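PDB 3QKI: glucose-6-phosphate isomerase from Plasmodium falciparum, which probably catalyses the reversible isomerisation of alpha-D-glucose 6-phosphate to beta-D-fructose 6-phosphate, the second step of glycolysis. Local coordinates for residues A[218-222]-A[233-238]; A[240-245]-A[280-284]; A[567-572]-A[591-595]. All coordinates share one frame; numbering follows the deposited sequence. Where two conformers were deposited one is given.

Interaction 1: residues A[218-222]-A[233-238]; sequences FNVRF and RAIQNL
Arg221 reaches from the edge strand of a parallel sheet to the backbone carbonyls where helix 228-235 comes to its end. Taking residues 233-238 in order, Arg233 lends little to the contact, because its guanidinium leads away to the second subunit, where it forms a hydrogen bond with Asn384 and a salt bridge with Glu186. Ala234 gives the first hydrogen bond: Arg221 NH1 donates to Ala234 O at 2.9 Å, although the N-H...O angle is only 131° and the donor stands well above the carbonyl plane, off the lone pairs. Ile235 turns its side chain to the other side, toward helix 255-268, and starts a type II beta turn closed by a bond from Leu238 N to Ile235 O.

Gln236, the first residue to leave helical backbone angles, offers its carbonyl to two nitrogens at once. NH1 of Arg221 lies 3.0 Å from Gln236 O, in the carbonyl plane and on a lone pair, while Arg221 NH2 is 3.2 Å from the same oxygen. Gln236 O also lies in the guanidinium plane, so the two nitrogens hold it end-on. The bend of the arginine chain at chi2 (-104°) swings the guanidinium so that its NH1 and NH2 end faces this oxygen.

Leu238 then closes over one guanidinium face, its CD2 3.7 Å from Arg221 NH2 and offset toward the rim. The same methyl meets Asn219 ND2 at 3.4 Å. Within the strand, Asn219 OD1 accepts from Arg221 NE at 3.2 Å, steadying the guanidinium from its other end. An arginine thus ties carbonyls at and just beyond the C-terminus of a helix to the neighbouring strand, within the strand-helix-strand succession of an alpha/beta sandwich, the SIS fold of phosphoglucose isomerases.

Interaction 2: residues A[240-245]-A[280-284]; sequences QYDTLV and KHMVA
Val245 and Met282 pair as neighbours in a parallel sheet, and the backbone bonds flanking this bridge provide the clearest evidence for it. Val245 N donates to His281 O at 2.8 Å and Val283 N donates to Val245 O, also at 2.8 Å, both bonds being fairly straight. Both bonds of Val245 therefore reach the residues before and after Met282, the pattern of a parallel bridge. A CA-H...O contact from Met282 CA to Val245 O, 3.4 Å long, adds to the pairing. The short strand axes diverge by 26°.

A side-chain bond extends the link toward the N-terminal side of the bridge. His281 ND1 donates to Thr243 O at 2.8 Å, with the donor above the carbonyl plane and the oxygen tilted slightly from the ring plane. Its chi1 of -71° sets the ring beside the backbone N, turned to the other strand. Around the ring edge, CE1 meets Tyr241 O in plane at 3.3 Å. The other nitrogen, NE2, bonds to Cys161 N, so the imidazole is fixed at both ends, and the ring of Phe166 packs edge-to-face with it.

The apolar part is small. Leu244 extends its CD1 branch to Val283 CG1 at 3.7 Å, the two side chains crossing at about a right angle, and the same methyl touches Lys280 O.

On the face bearing Val245 and Met282 lies helix 255-268: Val245 packs on Ile264 and Leu268, and Met282 on Lys265. Strand 168-172 pairs with the far edge of strand 243-248, while strand 302-303 follows beyond strand 282-285. Helices 255-268 and 275-278 lie along the chain between these two parallel strands, making the connection a beta-alpha-beta crossover.

Interaction 3: residues A[567-572]-A[591-595]; sequences YFNDTR and LNYYL
Leu595 is the knob of this helix packing, seated in a hole formed by Tyr567, Phe568, Thr571 and Arg572. Its two methyls divide the hole: CD1 meets Tyr567 CE2 at 3.6 Å and Thr571 CG2 at 3.7 Å, whereas CD2 lies over the centre of one guanidinium face, 3.6 Å from Arg572 CZ. Leu591, one turn earlier, extends the apolar surface in the same way, sending one methyl to the Tyr567 ring and the other, CD2, to Phe568 CE2 at 3.7 Å.

Tyr594 flanks the knob. Its ring and that of Phe568 are near parallel, with planes at 26°, but slid so far apart that they barely overlap, and the closest approach is Phe568 CZ to Tyr594 CE2 at 3.5 Å. Arg572 NH2 comes near Tyr594 CE2 as well, the guanidinium and ring planes steeply inclined.

In the next shell, two waters span the helices. One joins Tyr567 OH to Asn592 OD1, to which it donates. The other accepts from Arg572 NH2, donates to Tyr594 O at 2.7 Å, and rests over the centre of the tyrosine ring. Thr571 is held by its hydroxyl, which donates to Tyr567 O at 2.8 Å; with chi1 at -53° this leaves CG2 anti to the backbone N, turned to Leu595. The Tyr567 ring is flanked in turn by Tyr581 and Phe583, both edge-to-face.

Helices 555-573 and 585-595 run with their short axes 50° apart and 11.9 Å at closest, a distance that large side chains fill. The second subunit covers part of the pair: its Asp466 forms a salt bridge with Arg572 NE and a hydrogen bond with Tyr594 OH, and its Thr470 packs on Phe568, placing this C-terminal helix pair at the dimer interface.

In the fold
Interactions 1 and 2 belong to one five-stranded parallel sheet. Interaction 1 works at its edge strand 219-223, where a charged side chain hydrogen-bonds to carbonyls at and just past a helix end in a partly buried setting; interaction 2 is buried among the inner strands and relies on backbone pairing. They touch where Leu238 CB packs on Thr243 OG1, as helix 228-235 leads into strand 243-248. Interaction 3, about 24 Å from interaction 2 between nearest atoms, is also partly buried but involves no sheet: two helices near the C-terminus meet through aromatic and leucine packing with water bridges. Interactions 1 and 3 both reach the second subunit, while no other chain touches the segments of interaction 2.

Interaction 1: residues A[218-222]-A[233-238]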
loop_
_atom_site.group_PDB
_atom_site.type_symbol
_atom_site.label_atom_id
_atom_site.label_comp_id
_atom_site.label_asym_id
_atom_site.label_seq_id
_atom_site.Cartn_x
_atom_site.Cartn_y
_atom_site.Cartn_z
ATOM N N PHE A 218 -17.422 1.523 -18.451
ATOM C CA PHE A 218 -16.104 1.639 -19.091
ATOM C C PHE A 218 -15.031 0.843 -18.376
ATOM O O PHE A 218 -14.946 0.867 -17.141
ATOM C CB PHE A 218 -15.696 3.109 -19.202
ATOM C CG PHE A 218 -16.550 3.882 -20.176
ATOM C CD1 PHE A 218 -16.166 4.021 -21.509
ATOM C CD2 PHE A 218 -17.732 4.485 -19.765
ATOM C CE1 PHE A 218 -16.954 4.751 -22.407
ATOM C CE2 PHE A 218 -18.528 5.184 -20.669
ATOM C CZ PHE A 218 -18.131 5.322 -21.981
ATOM N N ASN A 219 -14.201 0.148 -19.146
ATOM C CA ASN A 219 -13.108 -0.605 -18.561
ATOM C C ASN A 219 -11.921 0.371 -18.481
ATOM O O ASN A 219 -11.186 0.542 -19.445
ATOM C CB ASN A 219 -12.817 -1.839 -19.402
ATOM C CG ASN A 219 -11.728 -2.745 -18.882
ATOM O OD1 ASN A 219 -11.098 -2.513 -17.837
ATOM N ND2 ASN A 219 -11.470 -3.797 -19.625
ATOM N N VAL A 220 -11.795 1.066 -17.343
ATOM C CA VAL A 220 -10.761 2.074 -17.127
ATOM C C VAL A 220 -9.504 1.427 -16.566
ATOM O O VAL A 220 -9.562 0.723 -15.562
ATOM C CB VAL A 220 -11.284 3.239 -16.253
ATOM C CG1 VAL A 220 -10.237 4.331 -16.079
ATOM C CG2 VAL A 220 -12.572 3.815 -16.835
ATOM N N ARG A 221 -8.374 1.658 -17.234
ATOM C CA ARG A 221 -7.056 1.154 -16.824
ATOM C C ARG A 221 -6.096 2.332 -16.627
ATOM O O ARG A 221 -6.201 3.346 -17.331
ATOM C CB ARG A 221 -6.491 0.174 -17.883
ATOM C CG ARG A 221 -7.462 -0.949 -18.246
ATOM C CD ARG A 221 -7.081 -2.260 -17.621
ATOM N NE ARG A 221 -8.011 -3.354 -17.945
ATOM C CZ ARG A 221 -7.775 -4.336 -18.808
ATOM N NH1 ARG A 221 -6.645 -4.367 -19.502
ATOM N NH2 ARG A 221 -8.659 -5.312 -18.967
ATOM N N PHE A 222 -5.174 2.216 -15.658
ATOM C CA PHE A 222 -4.169 3.254 -15.368
ATOM C C PHE A 222 -2.782 2.721 -15.704
ATOM O O PHE A 222 -2.336 1.745 -15.108
ATOM C CB PHE A 222 -4.265 3.741 -13.922
ATOM C CG PHE A 222 -5.588 4.393 -13.617
ATOM C CD1 PHE A 222 -6.637 3.651 -13.069
ATOM C CD2 PHE A 222 -5.793 5.745 -13.883
ATOM C CE1 PHE A 222 -7.876 4.236 -12.829
ATOM C CE2 PHE A 222 -7.040 6.333 -13.649
ATOM C CZ PHE A 222 -8.072 5.578 -13.109
ATOM N N ARG A 233 -0.272 -5.192 -18.538
ATOM C CA ARG A 233 -1.481 -5.122 -17.711
ATOM C C ARG A 233 -2.507 -4.178 -18.330
ATOM O O ARG A 233 -3.695 -4.499 -18.379
ATOM C CB ARG A 233 -1.138 -4.654 -16.282
ATOM C CG ARG A 233 -0.408 -5.737 -15.501
ATOM C CD ARG A 233 0.149 -5.268 -14.188
ATOM N NE ARG A 233 0.716 -6.426 -13.483
ATOM C CZ ARG A 233 0.059 -7.139 -12.590
ATOM N NH1 ARG A 233 -1.130 -6.744 -12.164
ATOM N NH2 ARG A 233 0.600 -8.241 -12.086
ATOM N N ALA A 234 -2.046 -3.036 -18.848
ATOM C CA ALA A 234 -2.964 -2.066 -19.463
ATOM C C ALA A 234 -3.710 -2.641 -20.699
ATOM O O ALA A 234 -4.910 -2.466 -20.802
ATOM C CB ALA A 234 -2.211 -0.791 -19.836
ATOM N N ILE A 235 -3.007 -3.357 -21.597
ATOM C CA ILE A 235 -3.585 -3.871 -22.866
ATOM C C ILE A 235 -4.279 -5.229 -22.826
ATOM O O ILE A 235 -4.973 -5.575 -23.783
ATOM C CB ILE A 235 -2.543 -3.842 -23.981
ATOM C CG1 ILE A 235 -1.361 -4.819 -23.681
ATOM C CG2 ILE A 235 -2.097 -2.412 -24.215
ATOM C CD1 ILE A 235 -0.710 -5.359 -24.795
ATOM N N GLN A 236 -4.071 -5.992 -21.733
ATOM C CA GLN A 236 -4.666 -7.302 -21.421
ATOM C C GLN A 236 -6.131 -7.428 -21.896
ATOM O O GLN A 236 -6.966 -6.733 -21.311
ATOM C CB GLN A 236 -4.636 -7.439 -19.877
ATOM C CG GLN A 236 -5.396 -8.629 -19.294
ATOM C CD GLN A 236 -4.453 -9.746 -18.998
ATOM O OE1 GLN A 236 -3.696 -10.185 -19.862
ATOM N NE2 GLN A 236 -4.418 -10.169 -17.744
ATOM N N ASN A 237 -6.450 -8.312 -22.868
ATOM C CA ASN A 237 -7.824 -8.574 -23.352
ATOM C C ASN A 237 -8.573 -7.352 -23.911
ATOM O O ASN A 237 -9.808 -7.350 -23.959
ATOM C CB ASN A 237 -8.682 -9.282 -22.284
ATOM C CG ASN A 237 -8.201 -10.654 -21.936
ATOM O OD1 ASN A 237 -7.836 -10.909 -20.789
ATOM N ND2 ASN A 237 -8.214 -11.561 -22.917
ATOM N N LEU A 238 -7.832 -6.319 -24.324
ATOM C CA LEU A 238 -8.473 -5.110 -24.850
ATOM C C LEU A 238 -8.369 -5.120 -26.352
ATOM O O LEU A 238 -7.327 -5.509 -26.890
ATOM C CB LEU A 238 -7.838 -3.807 -24.278
ATOM C CG LEU A 238 -8.044 -3.472 -22.785
ATOM C CD1 LEU A 238 -7.794 -2.004 -22.507
ATOM C CD2 LEU A 238 -9.429 -3.813 -22.298
#

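Interaction 2: residues A[240-245]-A[280-284]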
loop_
_atom_site.group_PDB
_atom_site.type_symbol
_atom_site.label_atom_id
_atom_site.label_comp_id
_atom_site.label_asym_id
_atom_site.label_seq_id
_atom_site.Cartn_x
_atom_site.Cartn_y
_atom_site.Cartn_z
ATOM N N GLN A 240 -8.070 -2.754 -29.587
ATOM C CA GLN A 240 -7.692 -1.379 -29.961
ATOM C C GLN A 240 -8.894 -0.591 -30.468
ATOM O O GLN A 240 -9.010 0.585 -30.152
ATOM C CB GLN A 240 -6.615 -1.367 -31.046
ATOM C CG GLN A 240 -5.241 -1.813 -30.575
ATOM C CD GLN A 240 -5.012 -3.293 -30.727
ATOM O OE1 GLN A 240 -5.914 -4.101 -30.554
ATOM N NE2 GLN A 240 -3.780 -3.677 -31.030
ATOM N N TYR A 241 -9.800 -1.256 -31.222
ATOM C CA TYR A 241 -11.002 -0.645 -31.798
ATOM C C TYR A 241 -12.016 -0.109 -30.790
ATOM O O TYR A 241 -12.814 0.748 -31.168
ATOM C CB TYR A 241 -11.701 -1.583 -32.798
ATOM C CG TYR A 241 -10.917 -1.958 -34.043
ATOM C CD1 TYR A 241 -10.150 -1.016 -34.716
ATOM C CD2 TYR A 241 -11.070 -3.211 -34.633
ATOM C CE1 TYR A 241 -9.484 -1.333 -35.897
ATOM C CE2 TYR A 241 -10.409 -3.542 -35.818
ATOM C CZ TYR A 241 -9.621 -2.597 -36.452
ATOM O OH TYR A 241 -8.952 -2.924 -37.613
ATOM N N ASP A 242 -12.007 -0.601 -29.527
ATOM C CA ASP A 242 -12.928 -0.163 -28.464
ATOM C C ASP A 242 -12.292 0.816 -27.478
ATOM O O ASP A 242 -12.958 1.259 -26.540
ATOM C CB ASP A 242 -13.342 -1.394 -27.619
ATOM C CG ASP A 242 -14.044 -2.509 -28.338
ATOM O OD1 ASP A 242 -14.888 -2.214 -29.209
ATOM O OD2 ASP A 242 -13.815 -3.687 -27.971
ATOM N N THR A 243 -11.008 1.094 -27.644
ATOM C CA THR A 243 -10.183 1.814 -26.678
ATOM C C THR A 243 -9.872 3.289 -26.939
ATOM O O THR A 243 -9.284 3.633 -27.963
ATOM C CB THR A 243 -8.898 0.991 -26.465
ATOM O OG1 THR A 243 -9.263 -0.372 -26.205
ATOM C CG2 THR A 243 -8.010 1.537 -25.336
ATOM N N LEU A 244 -10.181 4.129 -25.948
ATOM C CA LEU A 244 -9.828 5.545 -25.916
ATOM C C LEU A 244 -8.570 5.658 -25.028
ATOM O O LEU A 244 -8.514 5.056 -23.962
ATOM C CB LEU A 244 -10.968 6.399 -25.347
ATOM C CG LEU A 244 -10.718 7.923 -25.365
ATOM C CD1 LEU A 244 -10.727 8.478 -26.777
ATOM C CD2 LEU A 244 -11.697 8.650 -24.496
ATOM N N VAL A 245 -7.547 6.377 -25.494
ATOM C CA VAL A 245 -6.315 6.565 -24.761
ATOM C C VAL A 245 -6.198 8.033 -24.327
ATOM O O VAL A 245 -6.269 8.934 -25.169
ATOM C CB VAL A 245 -5.118 6.096 -25.613
ATOM C CG1 VAL A 245 -3.799 6.320 -24.898
ATOM C CG2 VAL A 245 -5.272 4.624 -26.011
ATOM N N LYS A 280 -9.188 9.802 -33.344
ATOM C CA LYS A 280 -10.469 9.603 -32.661
ATOM C C LYS A 280 -10.242 8.829 -31.353
ATOM O O LYS A 280 -11.037 8.970 -30.426
ATOM C CB LYS A 280 -11.461 8.814 -33.519
ATOM C CG LYS A 280 -11.879 9.476 -34.798
ATOM C CD LYS A 280 -12.732 8.521 -35.577
ATOM C CE LYS A 280 -13.074 9.049 -36.943
ATOM N NZ LYS A 280 -13.822 8.032 -37.727
ATOM N N HIS A 281 -9.147 8.041 -31.278
ATOM C CA HIS A 281 -8.803 7.177 -30.139
ATOM C C HIS A 281 -7.803 7.781 -29.125
ATOM O O HIS A 281 -7.418 7.106 -28.158
ATOM C CB HIS A 281 -8.290 5.822 -30.668
ATOM C CG HIS A 281 -9.386 4.985 -31.276
ATOM N ND1 HIS A 281 -9.843 3.834 -30.660
ATOM C CD2 HIS A 281 -10.088 5.169 -32.419
ATOM C CE1 HIS A 281 -10.806 3.362 -31.441
ATOM N NE2 HIS A 281 -10.976 4.121 -32.519
ATOM N N MET A 282 -7.351 9.013 -29.363
ATOM C CA MET A 282 -6.353 9.661 -28.513
ATOM C C MET A 282 -6.765 11.017 -28.015
ATOM O O MET A 282 -7.240 11.860 -28.780
ATOM C CB MET A 282 -5.020 9.794 -29.258
ATOM C CG MET A 282 -4.502 8.487 -29.804
ATOM S SD MET A 282 -2.836 8.642 -30.423
ATOM C CE MET A 282 -1.978 7.878 -29.114
ATOM N N VAL A 283 -6.596 11.226 -26.711
ATOM C CA VAL A 283 -6.833 12.508 -26.071
ATOM C C VAL A 283 -5.648 12.907 -25.184
ATOM O O VAL A 283 -4.894 12.036 -24.711
ATOM C CB VAL A 283 -8.247 12.770 -25.477
ATOM C CG1 VAL A 283 -9.275 11.770 -25.954
ATOM C CG2 VAL A 283 -8.247 12.875 -23.972
ATOM N N ALA A 284 -5.432 14.218 -25.017
ATOM C CA ALA A 284 -4.359 14.658 -24.141
ATOM C C ALA A 284 -4.856 15.613 -23.096
ATOM O O ALA A 284 -5.760 16.401 -23.347
ATOM C CB ALA A 284 -3.246 15.313 -24.949
#

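Interaction 3: residues A[567-572]-A[591-595]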
loop_
_atom_site.group_PDB
_atom_site.type_symbol
_atom_site.label_atom_id
_atom_site.label_comp_id
_atom_site.label_asym_id
_atom_site.label_seq_id
_atom_site.Cartn_x
_atom_site.Cartn_y
_atom_site.Cartn_z
ATOM N N TYR A 567 24.602 5.433 -20.614
ATOM C CA TYR A 567 25.503 4.305 -20.444
ATOM C C TYR A 567 24.881 3.034 -21.023
ATOM O O TYR A 567 25.564 2.295 -21.725
ATOM C CB TYR A 567 25.888 4.111 -18.973
ATOM C CG TYR A 567 26.914 3.014 -18.793
ATOM C CD1 TYR A 567 28.222 3.173 -19.251
ATOM C CD2 TYR A 567 26.571 1.805 -18.200
ATOM C CE1 TYR A 567 29.164 2.150 -19.121
ATOM C CE2 TYR A 567 27.505 0.779 -18.059
ATOM C CZ TYR A 567 28.804 0.961 -18.513
ATOM O OH TYR A 567 29.723 -0.048 -18.362
ATOM N N PHE A 568 23.583 2.793 -20.732
ATOM C CA PHE A 568 22.831 1.670 -21.281
ATOM C C PHE A 568 22.795 1.777 -22.812
ATOM O O PHE A 568 23.059 0.790 -23.506
ATOM C CB PHE A 568 21.400 1.638 -20.707
ATOM C CG PHE A 568 21.289 1.077 -19.306
ATOM C CD1 PHE A 568 20.070 1.066 -18.645
ATOM C CD2 PHE A 568 22.398 0.498 -18.673
ATOM C CE1 PHE A 568 19.966 0.538 -17.358
ATOM C CE2 PHE A 568 22.294 -0.022 -17.386
ATOM C CZ PHE A 568 21.078 0.012 -16.730
ATOM N N ASN A 569 22.497 2.982 -23.324
ATOM C CA ASN A 569 22.468 3.220 -24.764
ATOM C C ASN A 569 23.829 2.868 -25.431
ATOM O O ASN A 569 23.850 2.073 -26.371
ATOM C CB ASN A 569 22.014 4.658 -25.060
ATOM C CG ASN A 569 22.023 5.030 -26.523
ATOM O OD1 ASN A 569 21.681 4.247 -27.405
ATOM N ND2 ASN A 569 22.399 6.252 -26.807
ATOM N N ASP A 570 24.948 3.391 -24.908
ATOM C CA ASP A 570 26.268 3.111 -25.476
ATOM C C ASP A 570 26.645 1.642 -25.361
ATOM O O ASP A 570 27.170 1.075 -26.316
ATOM C CB ASP A 570 27.357 3.987 -24.836
ATOM C CG ASP A 570 27.173 5.499 -24.913
ATOM O OD1 ASP A 570 26.279 5.961 -25.659
ATOM O OD2 ASP A 570 27.885 6.217 -24.184
ATOM N N THR A 571 26.355 1.013 -24.210
ATOM C CA THR A 571 26.701 -0.389 -23.966
ATOM C C THR A 571 25.891 -1.370 -24.816
ATOM O O THR A 571 26.481 -2.260 -25.445
ATOM C CB THR A 571 26.667 -0.694 -22.462
ATOM O OG1 THR A 571 27.485 0.261 -21.784
ATOM C CG2 THR A 571 27.155 -2.088 -22.146
ATOM N N ARG A 572 24.545 -1.226 -24.824
ATOM C CA ARG A 572 23.661 -2.127 -25.580
ATOM C C ARG A 572 23.949 -2.097 -27.084
ATOM O O ARG A 572 23.829 -3.124 -27.753
ATOM C CB ARG A 572 22.169 -1.785 -25.354
ATOM C CG ARG A 572 21.649 -2.014 -23.942
ATOM C CD ARG A 572 21.608 -3.467 -23.548
ATOM N NE ARG A 572 20.762 -3.627 -22.372
ATOM C CZ ARG A 572 20.718 -4.716 -21.626
ATOM N NH1 ARG A 572 21.479 -5.764 -21.922
ATOM N NH2 ARG A 572 19.908 -4.775 -20.584
ATOM N N LEU A 591 26.194 -2.843 -12.524
ATOM C CA LEU A 591 25.949 -2.529 -13.932
ATOM C C LEU A 591 26.532 -3.623 -14.823
ATOM O O LEU A 591 25.888 -4.012 -15.800
ATOM C CB LEU A 591 26.512 -1.164 -14.341
ATOM C CG LEU A 591 25.760 0.076 -13.830
ATOM C CD1 LEU A 591 26.483 1.320 -14.232
ATOM C CD2 LEU A 591 24.323 0.124 -14.318
ATOM N N ASN A 592 27.737 -4.143 -14.459
ATOM C CA ASN A 592 28.400 -5.227 -15.186
ATOM C C ASN A 592 27.535 -6.478 -15.154
ATOM O O ASN A 592 27.409 -7.141 -16.180
ATOM C CB ASN A 592 29.778 -5.553 -14.582
ATOM C CG ASN A 592 30.866 -4.568 -14.914
ATOM O OD1 ASN A 592 30.827 -3.864 -15.938
ATOM N ND2 ASN A 592 31.879 -4.508 -14.050
ATOM N N TYR A 593 26.928 -6.792 -13.984
ATOM C CA TYR A 593 26.046 -7.944 -13.871
ATOM C C TYR A 593 24.778 -7.691 -14.706
ATOM O O TYR A 593 24.412 -8.529 -15.527
ATOM C CB TYR A 593 25.710 -8.248 -12.395
ATOM C CG TYR A 593 24.754 -9.404 -12.225
ATOM C CD1 TYR A 593 25.022 -10.647 -12.796
ATOM C CD2 TYR A 593 23.581 -9.263 -11.489
ATOM C CE1 TYR A 593 24.141 -11.716 -12.651
ATOM C CE2 TYR A 593 22.697 -10.329 -11.327
ATOM C CZ TYR A 593 22.970 -11.548 -11.930
ATOM O OH TYR A 593 22.093 -12.599 -11.812
ATOM N N TYR A 594 24.159 -6.519 -14.541
ATOM C CA TYR A 594 22.923 -6.158 -15.253
ATOM C C TYR A 594 23.069 -6.271 -16.788
ATOM O O TYR A 594 22.156 -6.740 -17.471
ATOM C CB TYR A 594 22.447 -4.729 -14.864
ATOM C CG TYR A 594 21.161 -4.350 -15.554
ATOM C CD1 TYR A 594 19.942 -4.919 -15.167
ATOM C CD2 TYR A 594 21.167 -3.529 -16.679
ATOM C CE1 TYR A 594 18.754 -4.629 -15.849
ATOM C CE2 TYR A 594 19.987 -3.225 -17.356
ATOM C CZ TYR A 594 18.777 -3.754 -16.917
ATOM O OH TYR A 594 17.609 -3.449 -17.578
ATOM N N LEU A 595 24.221 -5.839 -17.314
ATOM C CA LEU A 595 24.488 -5.810 -18.756
ATOM C C LEU A 595 25.092 -7.067 -19.370
ATOM O O LEU A 595 25.188 -7.139 -20.592
ATOM C CB LEU A 595 25.273 -4.541 -19.130
ATOM C CG LEU A 595 24.522 -3.230 -18.913
ATOM C CD1 LEU A 595 25.457 -2.076 -18.869
ATOM C CD2 LEU A 595 23.452 -3.023 -19.965
HETATM O O HOH W 1 29.101 -2.557 -17.649
HETATM O O HOH W 2 19.688 -6.823 -18.483
#